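Local structure of WbbM protein (Klebsiella pneumoniae, 6U4B) at residues A[153-158]-A[211-216]; A[427-432]-A[519-524]; A[472-477]-A[508-513]. The protein is a trimeric, bifunctional glycosyltransferase that acts as an O-antigen polymerase, probably adding sugars with two separate transferase modules. One frame throughout, in Å; residues are numbered along the deposited sequence.

Interaction 1 of 3, residues A[153-158]-A[211-216]; sequences LLPKKW and YYTNMF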
ATOM      1  N   LEU A 153     -45.777 -16.353  36.182  1.00 56.87           N
ATOM      2  CA  LEU A 153     -45.440 -15.419  37.247  1.00 56.92           C
ATOM      3  C   LEU A 153     -45.057 -14.088  36.618  1.00 57.93           C
ATOM      4  O   LEU A 153     -44.435 -14.057  35.552  1.00 58.00           O
ATOM      5  CB  LEU A 153     -44.293 -15.945  38.122  1.00 55.31           C
ATOM      6  CG  LEU A 153     -44.451 -17.330  38.760  1.00 63.33           C
ATOM      7  CD1 LEU A 153     -43.993 -18.440  37.820  1.00 65.37           C
ATOM      8  CD2 LEU A 153     -43.697 -17.392  40.074  1.00 68.06           C
ATOM      9  N   LEU A 154     -45.430 -12.990  37.280  1.00 57.03           N
ATOM     10  CA  LEU A 154     -45.207 -11.660  36.722  1.00 56.72           C
ATOM     11  C   LEU A 154     -45.489 -10.599  37.785  1.00 49.32           C
ATOM     12  O   LEU A 154     -45.978 -10.936  38.869  1.00 49.85           O
ATOM     13  CB  LEU A 154     -46.065 -11.455  35.463  1.00 60.99           C
ATOM     14  CG  LEU A 154     -47.590 -11.340  35.469  1.00 64.04           C
ATOM     15  CD1 LEU A 154     -48.069 -11.053  34.051  1.00 59.75           C
ATOM     16  CD2 LEU A 154     -48.240 -12.599  35.986  1.00 66.25           C
ATOM     17  N   PRO A 155     -45.164  -9.319  37.541  1.00 48.53           N
ATOM     18  CA  PRO A 155     -45.411  -8.296  38.567  1.00 50.25           C
ATOM     19  C   PRO A 155     -46.882  -7.992  38.782  1.00 53.87           C
ATOM     20  O   PRO A 155     -47.748  -8.529  38.081  1.00 52.83           O
ATOM     21  CB  PRO A 155     -44.671  -7.069  38.019  1.00 51.66           C
ATOM     22  CG  PRO A 155     -44.579  -7.297  36.565  1.00 54.01           C
ATOM     23  CD  PRO A 155     -44.375  -8.770  36.425  1.00 53.91           C
ATOM     24  N   LYS A 156     -47.161  -7.118  39.746  1.00 57.56           N
ATOM     25  CA  LYS A 156     -48.526  -6.690  39.999  1.00 61.89           C
ATOM     26  C   LYS A 156     -49.037  -5.828  38.850  1.00 61.95           C
ATOM     27  O   LYS A 156     -48.271  -5.138  38.172  1.00 56.17           O
ATOM     28  CB  LYS A 156     -48.611  -5.903  41.307  1.00 65.09           C
ATOM     29  CG  LYS A 156     -48.151  -6.667  42.537  1.00 70.80           C
ATOM     30  CD  LYS A 156     -48.678  -6.025  43.815  1.00 72.91           C
ATOM     31  CE  LYS A 156     -47.553  -5.484  44.677  1.00 71.53           C
ATOM     32  NZ  LYS A 156     -47.771  -5.794  46.118  1.00 69.96           N
ATOM     33  N   LYS A 157     -50.348  -5.884  38.625  1.00 62.86           N
ATOM     34  CA  LYS A 157     -50.967  -4.984  37.663  1.00 64.75           C
ATOM     35  C   LYS A 157     -50.774  -3.537  38.099  1.00 66.84           C
ATOM     36  O   LYS A 157     -50.636  -3.234  39.288  1.00 69.13           O
ATOM     37  CB  LYS A 157     -52.461  -5.282  37.519  1.00 66.18           C
ATOM     38  CG  LYS A 157     -52.799  -6.495  36.666  1.00 62.03           C
ATOM     39  CD  LYS A 157     -54.307  -6.642  36.520  1.00 61.88           C
ATOM     40  CE  LYS A 157     -54.679  -7.849  35.675  1.00 62.32           C
ATOM     41  NZ  LYS A 157     -56.157  -8.041  35.619  1.00 64.66           N
ATOM     42  N   TRP A 158     -50.766  -2.641  37.121  1.00 64.35           N
ATOM     43  CA  TRP A 158     -50.678  -1.209  37.360  1.00 68.56           C
ATOM     44  C   TRP A 158     -51.947  -0.545  36.846  1.00 65.30           C
ATOM     45  O   TRP A 158     -52.445  -0.887  35.768  1.00 66.00           O
ATOM     46  CB  TRP A 158     -49.438  -0.616  36.679  1.00 77.80           C
ATOM     47  CG  TRP A 158     -49.214   0.834  36.982  1.00 89.30           C
ATOM     48  CD1 TRP A 158     -48.793   1.371  38.165  1.00 94.10           C
ATOM     49  CD2 TRP A 158     -49.382   1.935  36.081  1.00 91.44           C
ATOM     50  NE1 TRP A 158     -48.698   2.737  38.058  1.00 96.43           N
ATOM     51  CE2 TRP A 158     -49.053   3.109  36.789  1.00 95.59           C
ATOM     52  CE3 TRP A 158     -49.783   2.042  34.745  1.00 86.83           C
ATOM     53  CZ2 TRP A 158     -49.113   4.373  36.206  1.00 94.76           C
ATOM     54  CZ3 TRP A 158     -49.841   3.298  34.168  1.00 86.27           C
ATOM     55  CH2 TRP A 158     -49.507   4.447  34.897  1.00 88.80           C
ATOM     56  N   TYR A 211     -50.859  -5.596  33.099  1.00 53.59           N
ATOM     57  CA  TYR A 211     -49.440  -5.837  33.343  1.00 52.97           C
ATOM     58  C   TYR A 211     -48.635  -5.038  32.326  1.00 55.73           C
ATOM     59  O   TYR A 211     -48.443  -5.470  31.187  1.00 60.80           O
ATOM     60  CB  TYR A 211     -49.125  -7.325  33.260  1.00 53.90           C
ATOM     61  CG  TYR A 211     -49.967  -8.183  34.176  1.00 57.08           C
ATOM     62  CD1 TYR A 211     -51.047  -8.903  33.685  1.00 57.68           C
ATOM     63  CD2 TYR A 211     -49.680  -8.273  35.532  1.00 55.13           C
ATOM     64  CE1 TYR A 211     -51.817  -9.692  34.518  1.00 56.22           C
ATOM     65  CE2 TYR A 211     -50.444  -9.061  36.374  1.00 55.60           C
ATOM     66  CZ  TYR A 211     -51.512  -9.766  35.862  1.00 58.13           C
ATOM     67  OH  TYR A 211     -52.278 -10.551  36.696  1.00 63.23           O
ATOM     68  N   TYR A 212     -48.163  -3.859  32.739  1.00 53.90           N
ATOM     69  CA  TYR A 212     -47.346  -3.005  31.878  1.00 55.81           C
ATOM     70  C   TYR A 212     -45.882  -3.359  32.117  1.00 60.82           C
ATOM     71  O   TYR A 212     -45.148  -2.693  32.851  1.00 62.44           O
ATOM     72  CB  TYR A 212     -47.648  -1.536  32.141  1.00 58.28           C
ATOM     73  CG  TYR A 212     -48.952  -1.109  31.513  1.00 63.09           C
ATOM     74  CD1 TYR A 212     -50.163  -1.328  32.160  1.00 62.11           C
ATOM     75  CD2 TYR A 212     -48.976  -0.517  30.258  1.00 61.59           C
ATOM     76  CE1 TYR A 212     -51.359  -0.953  31.578  1.00 60.41           C
ATOM     77  CE2 TYR A 212     -50.165  -0.138  29.670  1.00 62.77           C
ATOM     78  CZ  TYR A 212     -51.355  -0.359  30.333  1.00 59.95           C
ATOM     79  OH  TYR A 212     -52.539   0.019  29.748  1.00 61.16           O
ATOM     80  N   THR A 213     -45.460  -4.442  31.471  1.00 56.64           N
ATOM     81  CA  THR A 213     -44.165  -5.041  31.741  1.00 57.81           C
ATOM     82  C   THR A 213     -43.816  -5.993  30.607  1.00 58.45           C
ATOM     83  O   THR A 213     -44.682  -6.413  29.833  1.00 57.99           O
ATOM     84  CB  THR A 213     -44.170  -5.793  33.075  1.00 56.30           C
ATOM     85  OG1 THR A 213     -42.843  -6.229  33.393  1.00 61.58           O
ATOM     86  CG2 THR A 213     -45.089  -7.007  32.988  1.00 50.22           C
ATOM     87  N   ASN A 214     -42.526  -6.310  30.516  1.00 51.02           N
ATOM     88  CA  ASN A 214     -42.032  -7.440  29.740  1.00 55.51           C
ATOM     89  C   ASN A 214     -41.279  -8.414  30.638  1.00 57.23           C
ATOM     90  O   ASN A 214     -40.482  -9.224  30.156  1.00 55.73           O
ATOM     91  CB  ASN A 214     -41.145  -6.960  28.590  1.00 59.83           C
ATOM     92  CG  ASN A 214     -40.173  -5.882  29.022  1.00 69.05           C
ATOM     93  OD1 ASN A 214     -40.438  -5.132  29.961  1.00 75.63           O
ATOM     94  ND2 ASN A 214     -39.043  -5.794  28.337  1.00 70.97           N
ATOM     95  N   MET A 215     -41.520  -8.333  31.942  1.00 55.99           N
ATOM     96  CA  MET A 215     -40.832  -9.139  32.938  1.00 54.41           C
ATOM     97  C   MET A 215     -41.788 -10.225  33.420  1.00 55.93           C
ATOM     98  O   MET A 215     -42.836  -9.920  33.999  1.00 60.78           O
ATOM     99  CB  MET A 215     -40.368  -8.255  34.095  1.00 57.66           C
ATOM    100  CG  MET A 215     -39.385  -8.897  35.052  1.00 56.65           C
ATOM    101  SD  MET A 215     -38.513  -7.650  36.022  1.00 55.78           S
ATOM    102  CE  MET A 215     -39.882  -6.816  36.822  1.00 63.20           C
ATOM    103  N   PHE A 216     -41.437 -11.483  33.168  1.00 51.18           N
ATOM    104  CA  PHE A 216     -42.319 -12.585  33.527  1.00 49.00           C
ATOM    105  C   PHE A 216     -41.511 -13.871  33.619  1.00 50.05           C
ATOM    106  O   PHE A 216     -40.371 -13.947  33.157  1.00 50.15           O
ATOM    107  CB  PHE A 216     -43.462 -12.749  32.514  1.00 46.96           C
ATOM    108  CG  PHE A 216     -42.998 -12.971  31.094  1.00 46.27           C
ATOM    109  CD1 PHE A 216     -42.982 -11.927  30.184  1.00 42.81           C
ATOM    110  CD2 PHE A 216     -42.584 -14.225  30.669  1.00 48.02           C
ATOM    111  CE1 PHE A 216     -42.560 -12.129  28.878  1.00 44.06           C
ATOM    112  CE2 PHE A 216     -42.160 -14.434  29.369  1.00 47.54           C
ATOM    113  CZ  PHE A 216     -42.149 -13.385  28.471  1.00 45.12           C
TER
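Leu154 holds CG between its backbone N and carbonyl carbon (chi1 69°), which turns CD1 onto the ring of Tyr211, while Tyr211 keeps its own CG beside the backbone N (chi1 -55°) and places the ring between the side chains of Leu154 and Lys157. CD1 of Leu154 lies 3.5 Å from the centroid of the Tyr211 ring and 15° off its normal, a CH-pi contact. The opposite face carries Lys157, whose CG makes a second CH-pi contact at 3.6 Å from that centroid, and whose extended chain brings CE over the phenol end. At the ring edge, Pro155 O is 3.2 Å from Tyr211 CD2. With the hydroxyl bonded to Glu279, the ring is restrained on both faces, at an edge and at its end. Nearby, Pro155 CG and Thr213 CG2 meet tip to tip at 3.6 Å. Thr213 OG1 accepts from Met215 N at 2.9 Å, an ST turn within 211-216. Phe216 CA reaches Leu153 O at 3.3 Å in a CA-H...O contact. Residues 211-215 link strands 209-210 and 216-219, and backbone bonds of Trp158 with Gly210 and of Leu153 with Val217 show each pairing antiparallel with strand 152-159 in the mixed sheet of the DUF4422 region.

Interaction 2 of 3, residues A[427-432]-A[519-524]; sequences LVAAVK and TFLPLE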
ATOM      1  N   LEU A 427       4.844 -10.970  40.291  1.00 50.36           N
ATOM      2  CA  LEU A 427       3.536 -10.446  39.928  1.00 49.12           C
ATOM      3  C   LEU A 427       3.523  -9.859  38.526  1.00 43.36           C
ATOM      4  O   LEU A 427       2.497  -9.933  37.841  1.00 40.84           O
ATOM      5  CB  LEU A 427       3.091  -9.402  40.952  1.00 38.47           C
ATOM      6  CG  LEU A 427       2.948  -9.950  42.372  1.00 47.84           C
ATOM      7  CD1 LEU A 427       2.460  -8.867  43.322  1.00 45.26           C
ATOM      8  CD2 LEU A 427       2.014 -11.153  42.391  1.00 51.15           C
ATOM      9  N   VAL A 428       4.641  -9.280  38.077  1.00 41.63           N
ATOM     10  CA  VAL A 428       4.722  -8.661  36.760  1.00 40.58           C
ATOM     11  C   VAL A 428       6.108  -8.865  36.169  1.00 46.76           C
ATOM     12  O   VAL A 428       7.072  -9.200  36.864  1.00 49.62           O
ATOM     13  CB  VAL A 428       4.410  -7.144  36.793  1.00 40.64           C
ATOM     14  CG1 VAL A 428       2.948  -6.888  37.122  1.00 39.96           C
ATOM     15  CG2 VAL A 428       5.329  -6.436  37.783  1.00 38.76           C
ATOM     16  N   ALA A 429       6.187  -8.658  34.857  1.00 46.66           N
ATOM     17  CA  ALA A 429       7.444  -8.484  34.146  1.00 49.27           C
ATOM     18  C   ALA A 429       7.396  -7.133  33.452  1.00 49.05           C
ATOM     19  O   ALA A 429       6.382  -6.789  32.835  1.00 49.30           O
ATOM     20  CB  ALA A 429       7.682  -9.607  33.134  1.00 45.03           C
ATOM     21  N   ALA A 430       8.477  -6.365  33.567  1.00 42.09           N
ATOM     22  CA  ALA A 430       8.491  -5.004  33.047  1.00 41.96           C
ATOM     23  C   ALA A 430       9.931  -4.577  32.812  1.00 46.15           C
ATOM     24  O   ALA A 430      10.878  -5.257  33.216  1.00 51.22           O
ATOM     25  CB  ALA A 430       7.777  -4.035  33.997  1.00 35.01           C
ATOM     26  N   VAL A 431      10.084  -3.427  32.160  1.00 42.35           N
ATOM     27  CA  VAL A 431      11.391  -2.878  31.823  1.00 41.25           C
ATOM     28  C   VAL A 431      11.778  -1.850  32.875  1.00 43.45           C
ATOM     29  O   VAL A 431      10.961  -1.000  33.256  1.00 45.20           O
ATOM     30  CB  VAL A 431      11.388  -2.253  30.418  1.00 41.65           C
ATOM     31  CG1 VAL A 431      12.772  -1.721  30.075  1.00 41.22           C
ATOM     32  CG2 VAL A 431      10.930  -3.277  29.390  1.00 40.15           C
ATOM     33  N   LYS A 432      13.020  -1.934  33.349  1.00 42.12           N
ATOM     34  CA  LYS A 432      13.543  -0.959  34.294  1.00 41.77           C
ATOM     35  C   LYS A 432      13.468   0.446  33.709  1.00 43.15           C
ATOM     36  O   LYS A 432      13.832   0.677  32.553  1.00 46.42           O
ATOM     37  CB  LYS A 432      14.985  -1.314  34.656  1.00 43.75           C
ATOM     38  CG  LYS A 432      15.615  -0.447  35.730  1.00 52.33           C
ATOM     39  CD  LYS A 432      17.131  -0.596  35.698  1.00 57.70           C
ATOM     40  CE  LYS A 432      17.800   0.152  36.834  1.00 57.59           C
ATOM     41  NZ  LYS A 432      17.283   1.541  36.978  1.00 59.70           N
ATOM     42  N   THR A 519       9.892  -9.315  37.452  1.00 49.52           N
ATOM     43  CA  THR A 519      10.875  -9.808  36.497  1.00 50.51           C
ATOM     44  C   THR A 519      11.243  -8.666  35.558  1.00 46.16           C
ATOM     45  O   THR A 519      10.360  -7.984  35.033  1.00 44.39           O
ATOM     46  CB  THR A 519      10.326 -10.993  35.701  1.00 46.73           C
ATOM     47  OG1 THR A 519      10.188 -12.128  36.565  1.00 53.16           O
ATOM     48  CG2 THR A 519      11.258 -11.346  34.551  1.00 43.27           C
ATOM     49  N   PHE A 520      12.537  -8.443  35.363  1.00 48.56           N
ATOM     50  CA  PHE A 520      13.000  -7.300  34.587  1.00 44.78           C
ATOM     51  C   PHE A 520      13.226  -7.713  33.138  1.00 38.74           C
ATOM     52  O   PHE A 520      14.023  -8.615  32.859  1.00 40.93           O
ATOM     53  CB  PHE A 520      14.259  -6.701  35.208  1.00 44.86           C
ATOM     54  CG  PHE A 520      14.012  -6.075  36.549  1.00 48.17           C
ATOM     55  CD1 PHE A 520      13.322  -4.878  36.649  1.00 44.40           C
ATOM     56  CD2 PHE A 520      14.443  -6.694  37.711  1.00 54.53           C
ATOM     57  CE1 PHE A 520      13.078  -4.300  37.880  1.00 45.68           C
ATOM     58  CE2 PHE A 520      14.205  -6.121  38.949  1.00 55.10           C
ATOM     59  CZ  PHE A 520      13.521  -4.921  39.033  1.00 51.15           C
ATOM     60  N   LEU A 521      12.505  -7.065  32.227  1.00 40.72           N
ATOM     61  CA  LEU A 521      12.628  -7.305  30.801  1.00 40.15           C
ATOM     62  C   LEU A 521      13.768  -6.470  30.220  1.00 40.13           C
ATOM     63  O   LEU A 521      14.055  -5.372  30.707  1.00 43.19           O
ATOM     64  CB  LEU A 521      11.323  -6.959  30.091  1.00 38.09           C
ATOM     65  CG  LEU A 521      10.112  -7.800  30.488  1.00 38.33           C
ATOM     66  CD1 LEU A 521       8.849  -7.307  29.790  1.00 35.63           C
ATOM     67  CD2 LEU A 521      10.367  -9.267  30.174  1.00 40.02           C
ATOM     68  N   PRO A 522      14.440  -6.975  29.188  1.00 43.80           N
ATOM     69  CA  PRO A 522      15.530  -6.204  28.580  1.00 45.97           C
ATOM     70  C   PRO A 522      15.026  -4.897  27.986  1.00 44.96           C
ATOM     71  O   PRO A 522      13.863  -4.769  27.594  1.00 41.98           O
ATOM     72  CB  PRO A 522      16.077  -7.144  27.498  1.00 44.95           C
ATOM     73  CG  PRO A 522      14.996  -8.149  27.263  1.00 48.62           C
ATOM     74  CD  PRO A 522      14.284  -8.303  28.573  1.00 48.75           C
ATOM     75  N   LEU A 523      15.928  -3.914  27.930  1.00 43.02           N
ATOM     76  CA  LEU A 523      15.559  -2.561  27.529  1.00 44.76           C
ATOM     77  C   LEU A 523      15.050  -2.496  26.092  1.00 49.60           C
ATOM     78  O   LEU A 523      14.387  -1.518  25.728  1.00 48.18           O
ATOM     79  CB  LEU A 523      16.762  -1.632  27.716  1.00 42.38           C
ATOM     80  CG  LEU A 523      16.585  -0.125  27.536  1.00 45.44           C
ATOM     81  CD1 LEU A 523      15.412   0.399  28.349  1.00 50.86           C
ATOM     82  CD2 LEU A 523      17.868   0.576  27.939  1.00 48.67           C
ATOM     83  N   GLU A 524      15.336  -3.514  25.274  1.00 46.46           N
ATOM     84  CA  GLU A 524      14.856  -3.528  23.896  1.00 47.29           C
ATOM     85  C   GLU A 524      13.334  -3.531  23.809  1.00 45.18           C
ATOM     86  O   GLU A 524      12.784  -3.204  22.752  1.00 49.59           O
ATOM     87  CB  GLU A 524      15.409  -4.747  23.149  1.00 38.49           C
ATOM     88  CG  GLU A 524      16.906  -4.710  22.867  1.00 75.23           C
ATOM     89  CD  GLU A 524      17.756  -4.949  24.104  1.00 71.42           C
ATOM     90  OE1 GLU A 524      18.799  -4.276  24.248  1.00 70.73           O
ATOM     91  OE2 GLU A 524      17.379  -5.808  24.927  1.00 67.00           O
TER
HETATM   92  O   HOH W   1      15.014  -3.892  32.590  1.00 43.27           O
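Lys432 CB and Ala430 O lie obliquely about the Phe520 ring, whose CD1 is 4.4 Å from Lys432 CB. Among the peptide carbonyls, Val428 O takes Thr519 N in the plane of its carbonyl, at 2.9 Å. Thr519 O receives Ala430 N at 2.9 Å, with the C=O...N angle opened to 174°. Ala430 O is met by Leu521 N from above the carbonyl plane, 43° out of it; that N...O separation is unusually short and its exact value doubtful. These bonds define parallel pairing of Ala429 with Thr519 and of Ala430 with Phe520, placing strand 518-521 beside strand 428-432 in the mixed sheet of the glycosyltransferase family 8 region, consistent with a GT-A-type fold. The axes of strands 428-432 and 519-521 run 47° apart, and where the strands part a water bridges them, accepting from Lys432 N at 2.9 Å and donating to Leu521 O. On the face shared by Ala429, Val431 and Leu521, Val431 spreads its two methyls: CG2 lies 3.8 Å from Leu521 CB, and CG1, anti to the backbone N, lies 3.8 Å from Leu523 CD1. Leu521 CD2 comes within 4.0 Å of Ala429 CB. Lys432 NZ forms a salt bridge with Glu437, and Thr519 OG1 bonds to Asn426.

Interaction 3 of 3, residues A[472-477]-A[508-513]; sequences FQAGII and DIMNKV
Phe472 and Asn511 make the tight half of this contact, through a two-pronged grip and a stack formed by the same two residues. The Asn511 amide takes both polar backbone atoms of Phe472: OD1 accepts from Phe472 N at 2.9 Å, in the carbonyl plane and on a lone pair, and ND2 donates to Phe472 O at 3.0 Å along an almost straight line (N-H...O 173°). The amide also lies over one face of the phenylalanine's own ring. The two planes are 26° apart, and ND2 stands 3.8 Å above the plane of the Phe472 ring, over its centre. Bonds and stack together fix the rotation of the amide, whose ND2 gives a further bond to Gln507 O one helical turn back. The ring's far end reaches the helix as well, Phe472 CZ packing 4.0 Å from Met510 CB.

The helix 505-513 thereby rests on the short strand 472-473 just before the chain turns a corner at 474-476, within the glycosyltransferase family 8 region. The side chain of Ala474 is about 8 Å from the bound magnesium ion. Asp406, Asp408 and His560 hold that metal, and the backbone of Gly475 bonds to that of Asp406, in what is probably the DXD motif of a GT-A-type enzyme.

Toward the corner, still buried, the side chains of the two segments meet more loosely, through a few apolar contacts with little shared area. Met510, bent at its last torsion (chi3 -70°), brings CE to 3.9 Å from both Ala474 CB and Ile477 CD1. The polar hold on the corner comes from Gln507 of the same helix, whose OE1 accepts from Ala474 N. Gln473 points away from the helix, its OE1 accepting from Gly475 N at 2.7 Å, well above the carbonyl plane, and from Asn526 ND2.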
ATOM      1  N   PHE A 472      10.360   0.237  37.800  1.00 42.80           N
ATOM      2  CA  PHE A 472      10.087  -0.228  36.448  1.00 42.06           C
ATOM      3  C   PHE A 472       9.112   0.705  35.739  1.00 40.88           C
ATOM      4  O   PHE A 472       8.277   1.360  36.372  1.00 37.94           O
ATOM      5  CB  PHE A 472       9.523  -1.657  36.451  1.00 43.50           C
ATOM      6  CG  PHE A 472       8.155  -1.778  37.074  1.00 41.92           C
ATOM      7  CD1 PHE A 472       7.009  -1.547  36.325  1.00 42.10           C
ATOM      8  CD2 PHE A 472       8.015  -2.144  38.403  1.00 43.92           C
ATOM      9  CE1 PHE A 472       5.755  -1.660  36.893  1.00 44.07           C
ATOM     10  CE2 PHE A 472       6.763  -2.263  38.975  1.00 42.55           C
ATOM     11  CZ  PHE A 472       5.633  -2.020  38.220  1.00 41.90           C
ATOM     12  N   GLN A 473       9.215   0.738  34.414  1.00 34.61           N
ATOM     13  CA  GLN A 473       8.356   1.567  33.583  1.00 37.67           C
ATOM     14  C   GLN A 473       7.079   0.810  33.232  1.00 39.65           C
ATOM     15  O   GLN A 473       7.115  -0.390  32.947  1.00 43.88           O
ATOM     16  CB  GLN A 473       9.098   1.990  32.314  1.00 37.33           C
ATOM     17  CG  GLN A 473       8.815   3.413  31.874  1.00 40.17           C
ATOM     18  CD  GLN A 473       7.529   3.537  31.086  1.00 40.55           C
ATOM     19  OE1 GLN A 473       7.240   2.712  30.219  1.00 37.57           O
ATOM     20  NE2 GLN A 473       6.749   4.569  31.383  1.00 41.75           N
ATOM     21  N   ALA A 474       5.952   1.519  33.253  1.00 37.49           N
ATOM     22  CA  ALA A 474       4.638   0.905  33.099  1.00 39.72           C
ATOM     23  C   ALA A 474       4.141   0.887  31.656  1.00 41.97           C
ATOM     24  O   ALA A 474       2.983   0.523  31.421  1.00 40.30           O
ATOM     25  CB  ALA A 474       3.612   1.624  33.981  1.00 38.72           C
ATOM     26  N   GLY A 475       4.982   1.266  30.692  1.00 42.50           N
ATOM     27  CA  GLY A 475       4.557   1.302  29.302  1.00 40.60           C
ATOM     28  C   GLY A 475       4.371  -0.063  28.674  1.00 38.00           C
ATOM     29  O   GLY A 475       3.723  -0.168  27.629  1.00 39.36           O
ATOM     30  N   ILE A 476       4.939  -1.105  29.277  1.00 35.90           N
ATOM     31  CA  ILE A 476       4.703  -2.474  28.834  1.00 39.35           C
ATOM     32  C   ILE A 476       4.866  -3.391  30.041  1.00 38.92           C
ATOM     33  O   ILE A 476       5.895  -3.366  30.726  1.00 39.46           O
ATOM     34  CB  ILE A 476       5.626  -2.858  27.657  1.00 39.97           C
ATOM     35  CG1 ILE A 476       5.196  -4.186  27.028  1.00 37.37           C
ATOM     36  CG2 ILE A 476       7.101  -2.892  28.059  1.00 28.89           C
ATOM     37  CD1 ILE A 476       5.846  -4.443  25.669  1.00 36.60           C
ATOM     38  N   ILE A 477       3.828  -4.166  30.348  1.00 37.00           N
ATOM     39  CA  ILE A 477       3.791  -4.978  31.558  1.00 37.01           C
ATOM     40  C   ILE A 477       3.178  -6.330  31.228  1.00 38.20           C
ATOM     41  O   ILE A 477       2.085  -6.397  30.658  1.00 40.18           O
ATOM     42  CB  ILE A 477       2.979  -4.306  32.685  1.00 38.45           C
ATOM     43  CG1 ILE A 477       3.469  -2.884  32.960  1.00 42.74           C
ATOM     44  CG2 ILE A 477       3.054  -5.139  33.952  1.00 37.17           C
ATOM     45  CD1 ILE A 477       2.593  -2.116  33.927  1.00 41.52           C
ATOM     46  N   ASP A 508       3.395   4.632  40.007  1.00 39.22           N
ATOM     47  CA  ASP A 508       3.904   4.613  41.376  1.00 42.63           C
ATOM     48  C   ASP A 508       3.177   3.576  42.221  1.00 40.06           C
ATOM     49  O   ASP A 508       3.801   2.881  43.032  1.00 41.31           O
ATOM     50  CB  ASP A 508       3.770   5.998  42.009  1.00 44.47           C
ATOM     51  CG  ASP A 508       4.849   6.959  41.554  1.00 48.89           C
ATOM     52  OD1 ASP A 508       5.813   6.508  40.900  1.00 51.12           O
ATOM     53  OD2 ASP A 508       4.729   8.166  41.859  1.00 48.44           O
ATOM     54  N   ILE A 509       1.857   3.464  42.051  1.00 44.85           N
ATOM     55  CA  ILE A 509       1.080   2.498  42.821  1.00 45.42           C
ATOM     56  C   ILE A 509       1.559   1.082  42.533  1.00 42.54           C
ATOM     57  O   ILE A 509       1.742   0.272  43.451  1.00 39.43           O
ATOM     58  CB  ILE A 509      -0.420   2.659  42.514  1.00 45.34           C
ATOM     59  CG1 ILE A 509      -0.933   3.996  43.051  1.00 46.50           C
ATOM     60  CG2 ILE A 509      -1.217   1.500  43.098  1.00 42.39           C
ATOM     61  CD1 ILE A 509      -2.361   4.304  42.668  1.00 43.52           C
ATOM     62  N   MET A 510       1.785   0.766  41.255  1.00 36.12           N
ATOM     63  CA  MET A 510       2.215  -0.579  40.891  1.00 36.48           C
ATOM     64  C   MET A 510       3.656  -0.845  41.305  1.00 39.05           C
ATOM     65  O   MET A 510       3.988  -1.976  41.677  1.00 40.78           O
ATOM     66  CB  MET A 510       2.033  -0.800  39.385  1.00 34.05           C
ATOM     67  CG  MET A 510       0.572  -0.859  38.952  1.00 36.40           C
ATOM     68  SD  MET A 510       0.357  -1.236  37.199  1.00 39.17           S
ATOM     69  CE  MET A 510       0.947   0.283  36.449  1.00 39.29           C
ATOM     70  N   ASN A 511       4.525   0.168  41.249  1.00 39.20           N
ATOM     71  CA  ASN A 511       5.890  -0.019  41.732  1.00 39.87           C
ATOM     72  C   ASN A 511       5.905  -0.328  43.224  1.00 41.54           C
ATOM     73  O   ASN A 511       6.707  -1.145  43.691  1.00 45.58           O
ATOM     74  CB  ASN A 511       6.727   1.222  41.430  1.00 39.01           C
ATOM     75  CG  ASN A 511       7.541   1.079  40.157  1.00 41.63           C
ATOM     76  OD1 ASN A 511       8.622   0.494  40.166  1.00 42.61           O
ATOM     77  ND2 ASN A 511       7.024   1.616  39.056  1.00 38.08           N
ATOM     78  N   LYS A 512       5.014   0.306  43.988  1.00 41.30           N
ATOM     79  CA  LYS A 512       4.946   0.044  45.421  1.00 45.71           C
ATOM     80  C   LYS A 512       4.380  -1.342  45.702  1.00 48.35           C
ATOM     81  O   LYS A 512       4.942  -2.103  46.498  1.00 50.36           O
ATOM     82  CB  LYS A 512       4.111   1.127  46.108  1.00 48.42           C
ATOM     83  CG  LYS A 512       3.683   0.791  47.535  1.00 48.71           C
ATOM     84  CD  LYS A 512       3.097   2.009  48.239  1.00 48.05           C
ATOM     85  CE  LYS A 512       2.315   1.619  49.488  1.00 56.27           C
ATOM     86  NZ  LYS A 512       3.130   0.855  50.472  1.00 57.52           N
ATOM     87  N   VAL A 513       3.272  -1.695  45.046  1.00 49.34           N
ATOM     88  CA  VAL A 513       2.615  -2.961  45.352  1.00 46.51           C
ATOM     89  C   VAL A 513       3.399  -4.141  44.786  1.00 45.08           C
ATOM     90  O   VAL A 513       3.440  -5.214  45.398  1.00 50.45           O
ATOM     91  CB  VAL A 513       1.160  -2.938  44.843  1.00 46.02           C
ATOM     92  CG1 VAL A 513       0.507  -4.302  45.002  1.00 46.81           C
ATOM     93  CG2 VAL A 513       0.361  -1.886  45.592  1.00 46.51           C
TER

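In the fold
Interactions 2 and 3 share one sheet and touch directly: Val431 O lies 2.7 Å from Gln473 N, a probable hydrogen bond, and Ala430 CB packs 3.5 Å from Phe472 CD1. Strand 428-432 pairs parallel with 518-521 and antiparallel with 472-473 and 477-479, and helix 505-513 leads on to 518-521. Interaction 3 is buried and uses a side-chain amide on a backbone, whereas the partly buried interaction 2 relies on backbone pairing and a water, with apolar packing on one face. Interaction 1 belongs to the other family region, its centre 57 and 51 Å from those of interactions 2 and 3. Also buried, it depends on CH-pi and apolar packing, far from the magnesium site.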